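Local coordinates for protein hydrolase, haloacid dehalogenase-like family (Chlorobaculum tepidum, PDB 2HCF) that is probably a magnesium-dependent hydrolase of the haloacid dehalogenase-like family, with the metal held at the C-terminal ends of central strands of its parallel sheet, at residues D12-K17 with I176-H181. Sequence-based numbering, arbitrary orientation.
Sequences DGTLLK and IGDTEH. With MG (magnesium ion), chain B.
Asp12 and Asp178 meet across a magnesium ion at the C-terminal ends of strands 5-9 and 173-177, the usual metal site of the HAD fold. Asp12 gives its backbone O at 2.1 Å from the magnesium. OD1 of Asp178 binds the magnesium, also at 2.1 Å. OD2 of Asp10 supplies the third protein ligand, consistent with the DxDx(T/V) motif. No direct hydrogen bond joins 12-17 to 176-181, so the metal is the main polar link.

The tight part lies where Gly13 and Thr14 press on 176-178. CB of Asp178 packs against Gly13 O at 3.1 Å. Gly13, at positive phi (77°), brings its backbone close against the Asp178 carboxylate. Thr14 fills the next position. With chi1 at -59°, its OG1 lies beside the backbone N and CG2 is anti to it. CG2 of Thr14 then meets CG2 of Ile176 at 4.0 Å, the two side chains crossing at about a right angle. OG1 of Thr14 reaches CA of Gly177 at 3.3 Å and is hydrogen-bonded to Asp10 OD2. Replacing Thr14 with an alanine would probably leave Asp10 OD2 without this hydroxyl partner and open a gap beside Ile176 and Gly177.

The solvent side is looser: three waters sit on one face of the magnesium and complete its six ligands. The Asp12 carboxylate makes no contact with 176-181; ND2 of Asn119 is hydrogen-bonded to its OD1, and NZ of Lys127 forms a salt bridge with its OD2. The Asp178 carboxylate is gripped at both oxygens: OD1 holds the metal, while OD2 accepts a hydrogen bond of 2.7 Å from water 1, itself a magnesium ligand.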
loop_
_atom_site.group_PDB
_atom_site.type_symbol
_atom_site.label_atom_id
_atom_site.label_comp_id
_atom_site.label_asym_id
_atom_site.label_seq_id
_atom_site.Cartn_x
_atom_site.Cartn_y
_atom_site.Cartn_z
ATOM N N ASP A 12 -4.518 -1.055 1.110
ATOM C CA ASP A 12 -5.912 -0.599 1.029
ATOM C C ASP A 12 -6.503 -0.854 -0.342
ATOM O O ASP A 12 -5.883 -0.497 -1.369
ATOM C CB ASP A 12 -6.044 0.877 1.398
ATOM C CG ASP A 12 -5.555 1.155 2.839
ATOM O OD1 ASP A 12 -4.334 1.172 3.037
ATOM O OD2 ASP A 12 -6.382 1.313 3.748
ATOM N N GLY A 13 -7.653 -1.528 -0.343
ATOM C CA GLY A 13 -8.343 -1.926 -1.592
ATOM C C GLY A 13 -7.746 -3.130 -2.321
ATOM O O GLY A 13 -8.199 -3.453 -3.425
ATOM N N THR A 14 -6.729 -3.765 -1.711
ATOM C CA THR A 14 -6.040 -4.938 -2.217
ATOM C C THR A 14 -6.077 -6.078 -1.197
ATOM O O THR A 14 -6.559 -7.180 -1.492
ATOM C CB THR A 14 -4.582 -4.605 -2.551
ATOM O OG1 THR A 14 -4.531 -3.547 -3.530
ATOM C CG2 THR A 14 -3.843 -5.810 -3.102
ATOM N N LEU A 15 -5.568 -5.816 -0.003
ATOM C CA LEU A 15 -5.676 -6.819 1.090
ATOM C C LEU A 15 -6.870 -6.588 1.991
ATOM O O LEU A 15 -7.458 -7.527 2.517
ATOM C CB LEU A 15 -4.413 -6.795 1.936
ATOM C CG LEU A 15 -3.089 -7.065 1.210
ATOM C CD1 LEU A 15 -1.914 -6.856 2.194
ATOM C CD2 LEU A 15 -3.088 -8.480 0.668
ATOM N N LEU A 16 -7.186 -5.332 2.229
ATOM C CA LEU A 16 -8.238 -4.988 3.169
ATOM C C LEU A 16 -8.768 -3.605 2.864
ATOM O O LEU A 16 -8.207 -2.886 2.003
ATOM C CB LEU A 16 -7.713 -5.063 4.607
ATOM C CG LEU A 16 -6.474 -4.197 4.981
ATOM C CD1 LEU A 16 -6.827 -2.732 5.264
ATOM C CD2 LEU A 16 -5.811 -4.806 6.243
ATOM N N LYS A 17 -9.867 -3.278 3.551
ATOM C CA LYS A 17 -10.445 -1.938 3.589
ATOM C C LYS A 17 -10.689 -1.523 5.008
ATOM O O LYS A 17 -10.865 -2.369 5.894
ATOM C CB LYS A 17 -11.765 -1.871 2.839
ATOM C CG LYS A 17 -11.559 -2.020 1.340
ATOM C CD LYS A 17 -12.843 -1.940 0.579
ATOM C CE LYS A 17 -12.543 -2.148 -0.914
ATOM N NZ LYS A 17 -13.758 -2.135 -1.769
ATOM N N ILE A 176 1.533 -5.906 -6.799
ATOM C CA ILE A 176 0.087 -6.125 -6.753
ATOM C C ILE A 176 -0.648 -4.956 -6.084
ATOM O O ILE A 176 -0.316 -4.562 -4.941
ATOM C CB ILE A 176 -0.237 -7.445 -6.009
ATOM C CG1 ILE A 176 0.431 -8.623 -6.721
ATOM C CG2 ILE A 176 -1.746 -7.663 -5.896
ATOM C CD1 ILE A 176 0.607 -9.870 -5.851
ATOM N N GLY A 177 -1.683 -4.463 -6.768
ATOM C CA GLY A 177 -2.574 -3.434 -6.234
ATOM C C GLY A 177 -3.851 -3.187 -7.018
ATOM O O GLY A 177 -4.128 -3.866 -7.997
ATOM N N ASP A 178 -4.595 -2.159 -6.603
ATOM C CA ASP A 178 -5.969 -1.898 -7.053
ATOM C C ASP A 178 -6.207 -0.597 -7.825
ATOM O O ASP A 178 -7.364 -0.302 -8.137
ATOM C CB ASP A 178 -6.907 -1.934 -5.842
ATOM C CG ASP A 178 -6.696 -0.729 -4.893
ATOM O OD1 ASP A 178 -5.554 -0.605 -4.388
ATOM O OD2 ASP A 178 -7.671 0.059 -4.656
ATOM N N THR A 179 -5.140 0.167 -8.131
ATOM C CA THR A 179 -5.275 1.454 -8.833
ATOM C C THR A 179 -4.251 1.637 -9.921
ATOM O O THR A 179 -3.274 0.890 -10.034
ATOM C CB THR A 179 -5.116 2.685 -7.884
ATOM O OG1 THR A 179 -3.713 2.993 -7.718
ATOM C CG2 THR A 179 -5.767 2.407 -6.529
ATOM N N GLU A 180 -4.456 2.687 -10.721
ATOM C CA GLU A 180 -3.487 3.050 -11.738
ATOM C C GLU A 180 -2.097 3.315 -11.142
ATOM O O GLU A 180 -1.098 3.142 -11.824
ATOM C CB GLU A 180 -3.944 4.290 -12.499
ATOM C CG GLU A 180 -3.905 5.547 -11.699
ATOM C CD GLU A 180 -4.375 6.764 -12.489
ATOM O OE1 GLU A 180 -3.780 7.030 -13.550
ATOM O OE2 GLU A 180 -5.336 7.440 -12.047
ATOM N N HIS A 181 -2.040 3.724 -9.871
ATOM C CA HIS A 181 -0.762 4.084 -9.252
ATOM C C HIS A 181 0.082 2.843 -8.976
ATOM O O HIS A 181 1.307 2.871 -9.089
ATOM C CB HIS A 181 -1.002 4.891 -7.986
ATOM C CG HIS A 181 -1.867 6.087 -8.211
ATOM N ND1 HIS A 181 -1.556 7.055 -9.150
ATOM C CD2 HIS A 181 -3.055 6.444 -7.682
ATOM C CE1 HIS A 181 -2.498 7.980 -9.146
ATOM N NE2 HIS A 181 -3.412 7.641 -8.254
HETATM MG MG MG B . -4.640 0.456 -2.825
HETATM O O HOH W 1 -6.419 1.812 -3.019
HETATM O O HOH W 2 -3.799 1.776 -1.389
HETATM O O HOH W 3 -3.236 1.320 -4.076
#